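Local atomic coordinates of mannitol dehydrogenase (Pseudomonas fluorescens, PDB entry 1LJ8), a protein that binds NAD in a Rossmann domain and probably interconverts mannitol and fructose as a mannitol 2-dehydrogenase. Residues 83-89 with 254-260; 234-240 with 367-373. One frame throughout, in Å; residues are numbered along the deposited sequence.

Interaction 1: 83-89 with 254-260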
ATOM      1  N   PHE A  83      17.558  -9.084   6.490  1.00 12.91           N
ATOM      2  CA  PHE A  83      16.825  -9.620   5.347  1.00 11.19           C
ATOM      3  C   PHE A  83      17.493  -9.038   4.118  1.00 10.61           C
ATOM      4  O   PHE A  83      18.149  -7.990   4.213  1.00 11.56           O
ATOM      5  CB  PHE A  83      15.319  -9.280   5.384  1.00 10.94           C
ATOM      6  CG  PHE A  83      15.003  -7.808   5.376  1.00 11.55           C
ATOM      7  CD1 PHE A  83      14.807  -7.137   4.152  1.00 11.82           C
ATOM      8  CD2 PHE A  83      14.939  -7.093   6.565  1.00 12.44           C
ATOM      9  CE1 PHE A  83      14.554  -5.752   4.124  1.00 11.31           C
ATOM     10  CE2 PHE A  83      14.685  -5.702   6.567  1.00 11.42           C
ATOM     11  CZ  PHE A  83      14.493  -5.016   5.332  1.00 10.07           C
ATOM     12  N   THR A  84      17.307  -9.710   2.988  1.00 10.72           N
ATOM     13  CA  THR A  84      17.921  -9.273   1.743  1.00 10.70           C
ATOM     14  C   THR A  84      16.939  -8.420   0.936  1.00 11.45           C
ATOM     15  O   THR A  84      15.762  -8.797   0.751  1.00 11.89           O
ATOM     16  CB  THR A  84      18.290 -10.496   0.838  1.00 10.69           C
ATOM     17  OG1 THR A  84      18.989 -11.498   1.620  1.00 11.94           O
ATOM     18  CG2 THR A  84      19.188 -10.070  -0.312  1.00 12.58           C
ATOM     19  N   LEU A  85      17.448  -7.304   0.436  1.00 11.66           N
ATOM     20  CA  LEU A  85      16.695  -6.450  -0.475  1.00 11.73           C
ATOM     21  C   LEU A  85      17.249  -6.873  -1.850  1.00 13.15           C
ATOM     22  O   LEU A  85      18.447  -6.722  -2.120  1.00 13.77           O
ATOM     23  CB  LEU A  85      16.967  -4.994  -0.194  1.00 12.02           C
ATOM     24  CG  LEU A  85      16.106  -4.116  -1.135  1.00 14.66           C
ATOM     25  CD1 LEU A  85      15.471  -2.978  -0.376  1.00 16.08           C
ATOM     26  CD2 LEU A  85      16.992  -3.606  -2.220  1.00 18.20           C
ATOM     27  N   TYR A  86      16.388  -7.401  -2.708  1.00 14.05           N
ATOM     28  CA  TYR A  86      16.812  -7.937  -4.008  1.00 13.75           C
ATOM     29  C   TYR A  86      16.120  -7.121  -5.091  1.00 15.04           C
ATOM     30  O   TYR A  86      14.932  -7.342  -5.380  1.00 14.26           O
ATOM     31  CB  TYR A  86      16.388  -9.405  -4.041  1.00 14.72           C
ATOM     32  CG  TYR A  86      16.796 -10.244  -5.251  1.00 15.59           C
ATOM     33  CD1 TYR A  86      17.838  -9.851  -6.081  1.00 16.99           C
ATOM     34  CD2 TYR A  86      16.158 -11.456  -5.514  1.00 16.02           C
ATOM     35  CE1 TYR A  86      18.258 -10.686  -7.193  1.00 17.83           C
ATOM     36  CE2 TYR A  86      16.567 -12.284  -6.593  1.00 17.43           C
ATOM     37  CZ  TYR A  86      17.616 -11.880  -7.409  1.00 17.62           C
ATOM     38  OH  TYR A  86      18.045 -12.708  -8.436  1.00 20.14           O
ATOM     39  N   GLU A  87      16.869  -6.194  -5.693  1.00 14.32           N
ATOM     40  CA  GLU A  87      16.319  -5.331  -6.744  1.00 16.19           C
ATOM     41  C   GLU A  87      16.278  -6.079  -8.064  1.00 17.25           C
ATOM     42  O   GLU A  87      17.225  -6.757  -8.417  1.00 16.40           O
ATOM     43  CB  GLU A  87      17.168  -4.044  -6.897  1.00 16.88           C
ATOM     44  CG  GLU A  87      17.144  -3.110  -5.657  1.00 19.30           C
ATOM     45  CD  GLU A  87      18.025  -1.885  -5.829  1.00 21.30           C
ATOM     46  OE1 GLU A  87      18.900  -1.928  -6.734  1.00 22.43           O
ATOM     47  OE2 GLU A  87      17.859  -0.904  -5.044  1.00 21.71           O
ATOM     48  N   LEU A  88      15.157  -5.993  -8.778  1.00 18.05           N
ATOM     49  CA  LEU A  88      15.017  -6.692 -10.057  1.00 17.92           C
ATOM     50  C   LEU A  88      14.576  -5.696 -11.130  1.00 18.64           C
ATOM     51  O   LEU A  88      13.601  -4.992 -10.945  1.00 17.56           O
ATOM     52  CB  LEU A  88      13.985  -7.805  -9.917  1.00 16.83           C
ATOM     53  CG  LEU A  88      14.293  -8.907  -8.890  1.00 19.24           C
ATOM     54  CD1 LEU A  88      12.999  -9.692  -8.557  1.00 18.09           C
ATOM     55  CD2 LEU A  88      15.365  -9.811  -9.455  1.00 19.67           C
ATOM     56  N   GLY A  89      15.327  -5.618 -12.228  1.00 20.02           N
ATOM     57  CA  GLY A  89      14.979  -4.687 -13.303  1.00 20.48           C
ATOM     58  C   GLY A  89      15.635  -5.116 -14.630  1.00 24.33           C
ATOM     59  O   GLY A  89      16.556  -5.930 -14.610  1.00 22.76           O
ATOM     60  N   TRP A 254      12.900 -14.967   3.872  1.00 12.62           N
ATOM     61  CA  TRP A 254      11.912 -13.941   3.440  1.00 13.24           C
ATOM     62  C   TRP A 254      12.586 -12.674   2.959  1.00 11.93           C
ATOM     63  O   TRP A 254      12.599 -11.631   3.627  1.00 12.45           O
ATOM     64  CB  TRP A 254      10.948 -13.621   4.616  1.00 13.32           C
ATOM     65  CG  TRP A 254       9.719 -12.767   4.267  1.00 14.14           C
ATOM     66  CD1 TRP A 254       8.936 -12.862   3.152  1.00 15.09           C
ATOM     67  CD2 TRP A 254       9.199 -11.687   5.041  1.00 14.34           C
ATOM     68  NE1 TRP A 254       7.954 -11.879   3.185  1.00 15.89           N
ATOM     69  CE2 TRP A 254       8.104 -11.151   4.337  1.00 14.76           C
ATOM     70  CE3 TRP A 254       9.570 -11.107   6.266  1.00 15.37           C
ATOM     71  CZ2 TRP A 254       7.364 -10.050   4.820  1.00 14.76           C
ATOM     72  CZ3 TRP A 254       8.853 -10.016   6.740  1.00 15.94           C
ATOM     73  CH2 TRP A 254       7.762  -9.499   6.016  1.00 15.07           C
ATOM     74  N   PRO A 255      13.191 -12.756   1.783  1.00 12.38           N
ATOM     75  CA  PRO A 255      13.830 -11.545   1.271  1.00 11.65           C
ATOM     76  C   PRO A 255      12.714 -10.606   0.765  1.00 11.84           C
ATOM     77  O   PRO A 255      11.549 -11.015   0.702  1.00 12.43           O
ATOM     78  CB  PRO A 255      14.678 -12.062   0.111  1.00 12.35           C
ATOM     79  CG  PRO A 255      13.865 -13.251  -0.432  1.00 11.32           C
ATOM     80  CD  PRO A 255      13.330 -13.911   0.875  1.00 12.38           C
ATOM     81  N   VAL A 256      13.049  -9.359   0.457  1.00 11.01           N
ATOM     82  CA  VAL A 256      12.043  -8.451  -0.134  1.00  9.75           C
ATOM     83  C   VAL A 256      12.542  -8.178  -1.563  1.00 13.21           C
ATOM     84  O   VAL A 256      13.741  -7.965  -1.771  1.00 12.89           O
ATOM     85  CB  VAL A 256      11.863  -7.124   0.639  1.00 10.52           C
ATOM     86  CG1 VAL A 256      13.161  -6.249   0.631  1.00 11.85           C
ATOM     87  CG2 VAL A 256      10.676  -6.312  -0.014  1.00  9.71           C
ATOM     88  N   VAL A 257      11.644  -8.277  -2.543  1.00 11.93           N
ATOM     89  CA  VAL A 257      12.038  -8.004  -3.930  1.00 12.75           C
ATOM     90  C   VAL A 257      11.364  -6.688  -4.332  1.00 12.84           C
ATOM     91  O   VAL A 257      10.244  -6.389  -3.871  1.00 11.44           O
ATOM     92  CB  VAL A 257      11.587  -9.144  -4.913  1.00 15.79           C
ATOM     93  CG1 VAL A 257      12.439 -10.407  -4.653  1.00 15.24           C
ATOM     94  CG2 VAL A 257      10.120  -9.457  -4.755  1.00 18.18           C
ATOM     95  N   CYS A 258      12.018  -5.913  -5.200  1.00 12.93           N
ATOM     96  CA  CYS A 258      11.448  -4.603  -5.566  1.00 12.10           C
ATOM     97  C   CYS A 258      12.161  -4.087  -6.797  1.00 13.95           C
ATOM     98  O   CYS A 258      13.228  -4.596  -7.167  1.00 12.66           O
ATOM     99  CB  CYS A 258      11.669  -3.595  -4.411  1.00 11.22           C
ATOM    100  SG  CYS A 258      13.419  -3.416  -3.852  1.00 14.33           S
ATOM    101  N   GLU A 259      11.542  -3.111  -7.468  1.00 13.40           N
ATOM    102  CA  GLU A 259      12.153  -2.507  -8.644  1.00 14.18           C
ATOM    103  C   GLU A 259      13.276  -1.568  -8.223  1.00 13.24           C
ATOM    104  O   GLU A 259      13.360  -1.164  -7.088  1.00 13.96           O
ATOM    105  CB  GLU A 259      11.115  -1.688  -9.424  1.00 12.10           C
ATOM    106  CG  GLU A 259      10.544  -0.582  -8.580  1.00 13.34           C
ATOM    107  CD  GLU A 259       9.614   0.381  -9.323  1.00 15.68           C
ATOM    108  OE1 GLU A 259       8.805   1.014  -8.622  1.00 13.49           O
ATOM    109  OE2 GLU A 259       9.699   0.549 -10.572  1.00 14.54           O
ATOM    110  N   PRO A 260      14.144  -1.196  -9.165  1.00 14.27           N
ATOM    111  CA  PRO A 260      15.259  -0.281  -8.873  1.00 15.58           C
ATOM    112  C   PRO A 260      14.755   1.110  -8.501  1.00 13.03           C
ATOM    113  O   PRO A 260      15.306   1.766  -7.615  1.00 15.00           O
ATOM    114  CB  PRO A 260      16.061  -0.227 -10.205  1.00 16.81           C
ATOM    115  CG  PRO A 260      15.622  -1.428 -10.964  1.00 18.04           C
ATOM    116  CD  PRO A 260      14.228  -1.781 -10.510  1.00 16.88           C
TER
HETATM  117  O   HOH W   1      17.844   1.683  -6.897  1.00 31.59           O
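Leu85, Tyr86 and Glu87 pair in parallel with Val256, Val257 and Cys258; the short strand axes approach to 4.8 Å with their directions 21° apart. Four backbone hydrogen bonds form the ladder: Val256 N to Thr84 O (2.8 Å), Tyr86 N to Val256 O (2.9 Å), Cys258 N to Tyr86 O and Leu88 N to Cys258 O. The bond from Cys258 N to Tyr86 O is the longest of the four at 3.3 Å, its donor 36° out of the carbonyl plane. On the face carrying Leu85, Val256 and Cys258, the Leu85 and Val256 side chains lie side by side, and Leu85 CG reaches Cys258 SG at 3.9 Å. Val256 CG1 also meets the edge of the Phe83 ring at CE1 (3.8 Å). The opposite face carries Tyr86 and Val257. With CG anti to the backbone N (chi1 -176°), the Tyr86 ring leads away from the neighbouring strand, touching Val257 CG1 through CD2, while Leu88 CD2 lies 3.7 Å above one ring face. Leu88 CD1 packs on Val257 CB, joining the same apolar patch. The carboxylate of Glu87 forms a salt bridge with Arg231. Strand 256-258 is an edge strand of the mixed sheet of the Rossmann domain, and antiparallel strand 96-107 flanks 83-87 on its other edge. Helix 238-248 covers Tyr86, Leu88 and Pro255, whereas helix 69-77 packs against Phe83 and Trp254.

Interaction 2: 234-240 with 367-373. With NAD (nicotinamide-adenine-dinucleotide), chain B.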
ATOM      1  N   PRO A 234       6.705  -6.489  -5.197  1.00 11.14           N
ATOM      2  CA  PRO A 234       5.899  -7.711  -5.336  1.00 11.02           C
ATOM      3  C   PRO A 234       5.902  -8.541  -4.018  1.00 12.13           C
ATOM      4  O   PRO A 234       6.696  -8.262  -3.097  1.00 10.97           O
ATOM      5  CB  PRO A 234       6.650  -8.506  -6.418  1.00 12.13           C
ATOM      6  CG  PRO A 234       7.366  -7.407  -7.246  1.00 12.05           C
ATOM      7  CD  PRO A 234       7.814  -6.419  -6.194  1.00 10.88           C
HETATM    8  N   MSE A 235       5.055  -9.574  -3.992  1.00 11.63           N
HETATM    9  CA  MSE A 235       5.039 -10.533  -2.882  1.00 14.65           C
HETATM   10  C   MSE A 235       6.242 -11.441  -3.092  1.00 13.83           C
HETATM   11  O   MSE A 235       6.655 -11.694  -4.238  1.00 15.29           O
HETATM   12  CB  MSE A 235       3.760 -11.399  -2.904  1.00 14.99           C
HETATM   13  CG  MSE A 235       2.492 -10.574  -2.923  1.00 19.39           C
HETATM   14 SE   MSE A 235       0.972 -11.810  -2.826  1.00 31.17          SE
HETATM   15  CE  MSE A 235       1.146 -12.608  -4.617  1.00 20.76           C
ATOM     16  N   THR A 236       6.856 -11.886  -2.001  1.00 12.98           N
ATOM     17  CA  THR A 236       7.990 -12.772  -2.140  1.00 14.44           C
ATOM     18  C   THR A 236       7.428 -14.184  -2.309  1.00 16.98           C
ATOM     19  O   THR A 236       7.116 -14.863  -1.367  1.00 16.54           O
ATOM     20  CB  THR A 236       8.898 -12.698  -0.905  1.00 16.05           C
ATOM     21  OG1 THR A 236       9.528 -11.396  -0.899  1.00 16.73           O
ATOM     22  CG2 THR A 236       9.996 -13.812  -0.949  1.00 16.23           C
ATOM     23  N   SER A 237       7.294 -14.601  -3.550  1.00 18.27           N
ATOM     24  CA  SER A 237       6.800 -15.954  -3.838  1.00 18.87           C
ATOM     25  C   SER A 237       8.008 -16.912  -3.715  1.00 18.89           C
ATOM     26  O   SER A 237       9.176 -16.509  -3.565  1.00 18.26           O
ATOM     27  CB  SER A 237       6.284 -15.957  -5.267  1.00 18.35           C
ATOM     28  OG  SER A 237       7.408 -15.684  -6.095  1.00 18.91           O
ATOM     29  N   THR A 238       7.736 -18.211  -3.766  1.00 18.68           N
ATOM     30  CA  THR A 238       8.824 -19.151  -3.701  1.00 17.56           C
ATOM     31  C   THR A 238       9.807 -18.929  -4.836  1.00 17.40           C
ATOM     32  O   THR A 238      11.012 -19.026  -4.656  1.00 17.22           O
ATOM     33  CB  THR A 238       8.281 -20.589  -3.767  1.00 17.63           C
ATOM     34  OG1 THR A 238       7.486 -20.803  -2.611  1.00 17.99           O
ATOM     35  CG2 THR A 238       9.408 -21.596  -3.796  1.00 17.03           C
ATOM     36  N   ALA A 239       9.295 -18.650  -6.027  1.00 16.66           N
ATOM     37  CA  ALA A 239      10.194 -18.442  -7.153  1.00 16.72           C
ATOM     38  C   ALA A 239      11.129 -17.251  -6.896  1.00 17.63           C
ATOM     39  O   ALA A 239      12.318 -17.313  -7.208  1.00 18.40           O
ATOM     40  CB  ALA A 239       9.377 -18.198  -8.428  1.00 18.64           C
ATOM     41  N   HIS A 240      10.579 -16.165  -6.349  1.00 19.18           N
ATOM     42  CA  HIS A 240      11.440 -14.994  -6.054  1.00 19.68           C
ATOM     43  C   HIS A 240      12.537 -15.391  -5.064  1.00 19.16           C
ATOM     44  O   HIS A 240      13.714 -15.058  -5.222  1.00 18.78           O
ATOM     45  CB  HIS A 240      10.563 -13.859  -5.507  1.00 18.93           C
ATOM     46  CG  HIS A 240       9.946 -13.013  -6.584  1.00 19.13           C
ATOM     47  ND1 HIS A 240      10.718 -12.260  -7.447  1.00 17.80           N
ATOM     48  CD2 HIS A 240       8.657 -12.777  -6.933  1.00 17.38           C
ATOM     49  CE1 HIS A 240       9.933 -11.595  -8.278  1.00 16.93           C
ATOM     50  NE2 HIS A 240       8.679 -11.893  -7.995  1.00 17.18           N
ATOM     51  N   ILE A 367      11.119  -7.994 -12.699  1.00 17.99           N
ATOM     52  CA  ILE A 367      10.474  -7.877 -11.376  1.00 18.47           C
ATOM     53  C   ILE A 367       9.374  -8.894 -11.113  1.00 17.05           C
ATOM     54  O   ILE A 367       9.157  -9.319  -9.970  1.00 18.02           O
ATOM     55  CB  ILE A 367       9.968  -6.406 -11.170  1.00 18.16           C
ATOM     56  CG1 ILE A 367       9.609  -6.088  -9.692  1.00 19.34           C
ATOM     57  CG2 ILE A 367       8.767  -6.177 -12.074  1.00 17.34           C
ATOM     58  CD1 ILE A 367      10.739  -6.327  -8.689  1.00 19.08           C
ATOM     59  N   ALA A 368       8.644  -9.284 -12.142  1.00 17.40           N
ATOM     60  CA  ALA A 368       7.598 -10.276 -11.976  1.00 15.72           C
ATOM     61  C   ALA A 368       6.599  -9.954 -10.837  1.00 15.84           C
ATOM     62  O   ALA A 368       6.368 -10.734  -9.903  1.00 17.12           O
ATOM     63  CB  ALA A 368       8.236 -11.688 -11.782  1.00 17.43           C
ATOM     64  N   ASP A 369       5.974  -8.792 -10.957  1.00 14.89           N
ATOM     65  CA  ASP A 369       4.984  -8.359  -9.980  1.00 13.09           C
ATOM     66  C   ASP A 369       3.661  -9.053 -10.275  1.00 13.29           C
ATOM     67  O   ASP A 369       3.163  -9.067 -11.406  1.00 13.73           O
ATOM     68  CB  ASP A 369       4.853  -6.829 -10.044  1.00 12.77           C
ATOM     69  CG  ASP A 369       3.975  -6.285  -8.925  1.00 14.39           C
ATOM     70  OD1 ASP A 369       3.795  -7.041  -7.959  1.00 13.04           O
ATOM     71  OD2 ASP A 369       3.488  -5.132  -9.030  1.00 13.10           O
ATOM     72  N   GLN A 370       3.088  -9.648  -9.256  1.00 13.22           N
ATOM     73  CA  GLN A 370       1.901 -10.470  -9.427  1.00 14.96           C
ATOM     74  C   GLN A 370       0.555  -9.797  -9.559  1.00 14.99           C
ATOM     75  O   GLN A 370       0.211  -8.973  -8.728  1.00 11.94           O
ATOM     76  CB  GLN A 370       1.792 -11.454  -8.254  1.00 16.29           C
ATOM     77  CG  GLN A 370       3.091 -12.203  -7.969  1.00 15.52           C
ATOM     78  CD  GLN A 370       3.936 -11.522  -6.879  1.00 16.08           C
ATOM     79  OE1 GLN A 370       3.624 -10.428  -6.407  1.00 14.06           O
ATOM     80  NE2 GLN A 370       5.025 -12.203  -6.478  1.00 16.64           N
ATOM     81  N   LEU A 371      -0.216 -10.154 -10.592  1.00 12.44           N
ATOM     82  CA  LEU A 371      -1.538  -9.604 -10.688  1.00 12.36           C
ATOM     83  C   LEU A 371      -2.353 -10.028  -9.456  1.00 11.93           C
ATOM     84  O   LEU A 371      -3.240  -9.288  -9.023  1.00 13.23           O
ATOM     85  CB  LEU A 371      -2.267 -10.027 -12.003  1.00 12.90           C
ATOM     86  CG  LEU A 371      -1.627  -9.453 -13.283  1.00 11.84           C
ATOM     87  CD1 LEU A 371      -2.579  -9.772 -14.464  1.00 11.70           C
ATOM     88  CD2 LEU A 371      -1.371  -7.907 -13.145  1.00 12.37           C
ATOM     89  N   GLU A 372      -2.052 -11.174  -8.842  1.00 12.23           N
ATOM     90  CA  GLU A 372      -2.807 -11.528  -7.640  1.00 12.44           C
ATOM     91  C   GLU A 372      -2.598 -10.479  -6.521  1.00 13.80           C
ATOM     92  O   GLU A 372      -3.516 -10.199  -5.743  1.00 14.07           O
ATOM     93  CB  GLU A 372      -2.394 -12.892  -7.114  1.00 14.76           C
ATOM     94  CG  GLU A 372      -3.334 -13.324  -5.991  1.00 17.98           C
ATOM     95  CD  GLU A 372      -3.271 -14.813  -5.658  1.00 22.43           C
ATOM     96  OE1 GLU A 372      -3.119 -15.651  -6.575  1.00 23.89           O
ATOM     97  OE2 GLU A 372      -3.406 -15.137  -4.463  1.00 22.28           O
ATOM     98  N   ARG A 373      -1.384  -9.915  -6.467  1.00 11.85           N
ATOM     99  CA  ARG A 373      -1.088  -8.871  -5.488  1.00 11.17           C
ATOM    100  C   ARG A 373      -1.839  -7.610  -5.891  1.00 10.69           C
ATOM    101  O   ARG A 373      -2.527  -7.002  -5.090  1.00 11.60           O
ATOM    102  CB  ARG A 373       0.421  -8.543  -5.468  1.00 11.15           C
ATOM    103  CG  ARG A 373       0.802  -7.505  -4.412  1.00 12.56           C
ATOM    104  CD  ARG A 373       2.270  -7.046  -4.562  1.00 11.65           C
ATOM    105  NE  ARG A 373       2.390  -6.144  -5.700  1.00 13.31           N
ATOM    106  CZ  ARG A 373       1.999  -4.871  -5.667  1.00 13.05           C
ATOM    107  NH1 ARG A 373       1.451  -4.333  -4.560  1.00 12.49           N
ATOM    108  NH2 ARG A 373       2.178  -4.117  -6.747  1.00 15.00           N
TER
HETATM  109  PA  NAD B1500       1.994  -7.034   2.628  1.00 13.45           P
HETATM  110  O1A NAD B1500       0.866  -7.880   2.333  1.00 14.98           O
HETATM  111  O2A NAD B1500       3.408  -7.480   2.475  1.00 12.44           O
HETATM  112  O5B NAD B1500       1.907  -6.506   4.132  1.00 14.96           O
HETATM  113  C5B NAD B1500       0.692  -5.839   4.595  1.00 16.33           C
HETATM  114  C4B NAD B1500       1.024  -5.659   6.091  1.00 17.10           C
HETATM  115  O4B NAD B1500      -0.124  -4.931   6.694  1.00 17.37           O
HETATM  116  C3B NAD B1500       1.066  -6.973   6.950  1.00 16.09           C
HETATM  117  O3B NAD B1500       2.071  -6.761   7.958  1.00 16.04           O
HETATM  118  C2B NAD B1500      -0.359  -7.064   7.515  1.00 18.74           C
HETATM  119  O2B NAD B1500      -0.444  -7.859   8.690  1.00 20.22           O
HETATM  120  C1B NAD B1500      -0.629  -5.607   7.839  1.00 16.89           C
HETATM  121  N9A NAD B1500      -2.006  -5.251   7.972  1.00 16.81           N
HETATM  122  C8A NAD B1500      -3.099  -5.508   7.168  1.00 16.37           C
HETATM  123  N7A NAD B1500      -4.202  -4.963   7.628  1.00 16.65           N
HETATM  124  C5A NAD B1500      -3.801  -4.321   8.790  1.00 16.72           C
HETATM  125  C6A NAD B1500      -4.561  -3.560   9.686  1.00 15.10           C
HETATM  126  N6A NAD B1500      -5.861  -3.287   9.573  1.00 17.97           N
HETATM  127  N1A NAD B1500      -3.915  -3.034  10.796  1.00 15.92           N
HETATM  128  C2A NAD B1500      -2.554  -3.244  11.011  1.00 17.07           C
HETATM  129  N3A NAD B1500      -1.775  -3.978  10.125  1.00 18.60           N
HETATM  130  C4A NAD B1500      -2.463  -4.499   9.025  1.00 17.29           C
HETATM  131  O3  NAD B1500       1.762  -5.709   1.786  1.00 12.18           O
HETATM  132  PN  NAD B1500       2.792  -4.612   1.221  1.00 12.57           P
HETATM  133  O1N NAD B1500       3.164  -4.970  -0.151  1.00 13.89           O
HETATM  134  O2N NAD B1500       3.867  -4.477   2.208  1.00 13.14           O
HETATM  135  O5D NAD B1500       1.888  -3.325   1.112  1.00 11.96           O
HETATM  136  C5D NAD B1500       1.411  -2.757   2.325  1.00 11.80           C
HETATM  137  C4D NAD B1500       0.958  -1.407   1.979  1.00 12.93           C
HETATM  138  O4D NAD B1500       2.023  -0.492   1.649  1.00 12.22           O
HETATM  139  C3D NAD B1500      -0.100  -1.246   0.828  1.00 13.01           C
HETATM  140  O3D NAD B1500      -1.411  -1.617   1.238  1.00 11.71           O
HETATM  141  C2D NAD B1500       0.084   0.192   0.384  1.00 11.01           C
HETATM  142  O2D NAD B1500      -0.735   1.076   1.137  1.00 10.34           O
HETATM  143  C1D NAD B1500       1.594   0.445   0.621  1.00 12.25           C
HETATM  144  N1N NAD B1500       2.431   0.322  -0.588  1.00 11.57           N
HETATM  145  C2N NAD B1500       2.789  -0.890  -1.205  1.00 10.99           C
HETATM  146  C3N NAD B1500       3.496  -0.830  -2.378  1.00 13.12           C
HETATM  147  C7N NAD B1500       3.863  -2.148  -3.085  1.00 13.05           C
HETATM  148  O7N NAD B1500       4.316  -2.061  -4.236  1.00 10.18           O
HETATM  149  N7N NAD B1500       3.630  -3.315  -2.523  1.00 10.98           N
HETATM  150  C4N NAD B1500       3.856   0.468  -2.990  1.00 13.42           C
HETATM  151  C5N NAD B1500       3.498   1.668  -2.304  1.00 12.27           C
HETATM  152  C6N NAD B1500       2.771   1.621  -1.080  1.00 10.18           C
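Gln370 turns its amide toward the backbone of Met235, a selenomethionine, and grips it twice, in a contact joining the Rossmann domain to the C-terminal domain beside bound NAD. Gln370 OE1 accepts from Met235 N at 2.9 Å, in the carbonyl plane and on a lone pair, while Gln370 NE2 donates to Met235 O at 2.8 Å. The bend at chi2 (94°) brings OE1 and NE2 to Met235 N and O, and the two bonds together fix which end is oxygen and which nitrogen. Met235 CE folds back against Gln370 CD, and Met235 CG slides past Arg373 CG in the opposite direction. His240 approaches Gln370 from the opposite direction, ring and amide planes 83° apart, with CD2 toward NE2. His240 NE2 donates to Ala368 O (3.2 Å) within the ring plane, although it stands well above the carbonyl plane of Ala368. Ser237, at the N-cap of helix 238-248, accepts from His240 N through its side chain. Pro234 crosses both Ile367 and Asp369 at about a right angle, its CG packing on Ile367 CG1 at 3.6 Å. Asp369 OD1 meets the CA and CB side of this proline and also takes part in a side-on, two-nitrogen salt bridge with Arg373, both carboxylate oxygens using syn lone pairs. The two bonds fix the rotation of the guanidinium, and NAD O7N lies over one of its faces. A leucine in place of Arg373, lacking the guanidinium, would probably leave the Asp369 carboxylate without its charged mate and the carboxamide of NAD without its polar neighbour. Arg373 NE meets Asp369 OD1 and Arg373 NH2 meets Asp369 OD2, each at 2.8 Å, while Arg373 NH1 comes within 3.2 Å of NAD N7N.

The segments of interactions 1 and 2 alternate along the chain, and their centres lie 11 Å apart. Helix 238-248 leads from the 234-240 segment to edge strand 256-258, and contacts also join the two regions directly. Pro255 O and Thr236 OG1, 2.6 Å apart, probably share a hydrogen bond, Val257 O lies 3.4 Å from Pro234 CD, and Ile367 CD1 comes within 3.3 Å of Cys258 C. The C-terminal domain thus packs on the sheet edge as well as on 234-240. Thr233, an NAD-binding residue next to Pro234 in sequence, is close to both contacts, its side chain about 4 Å from that of Val256 by nearest atoms. Interaction 2 reaches the cofactor itself through Arg373.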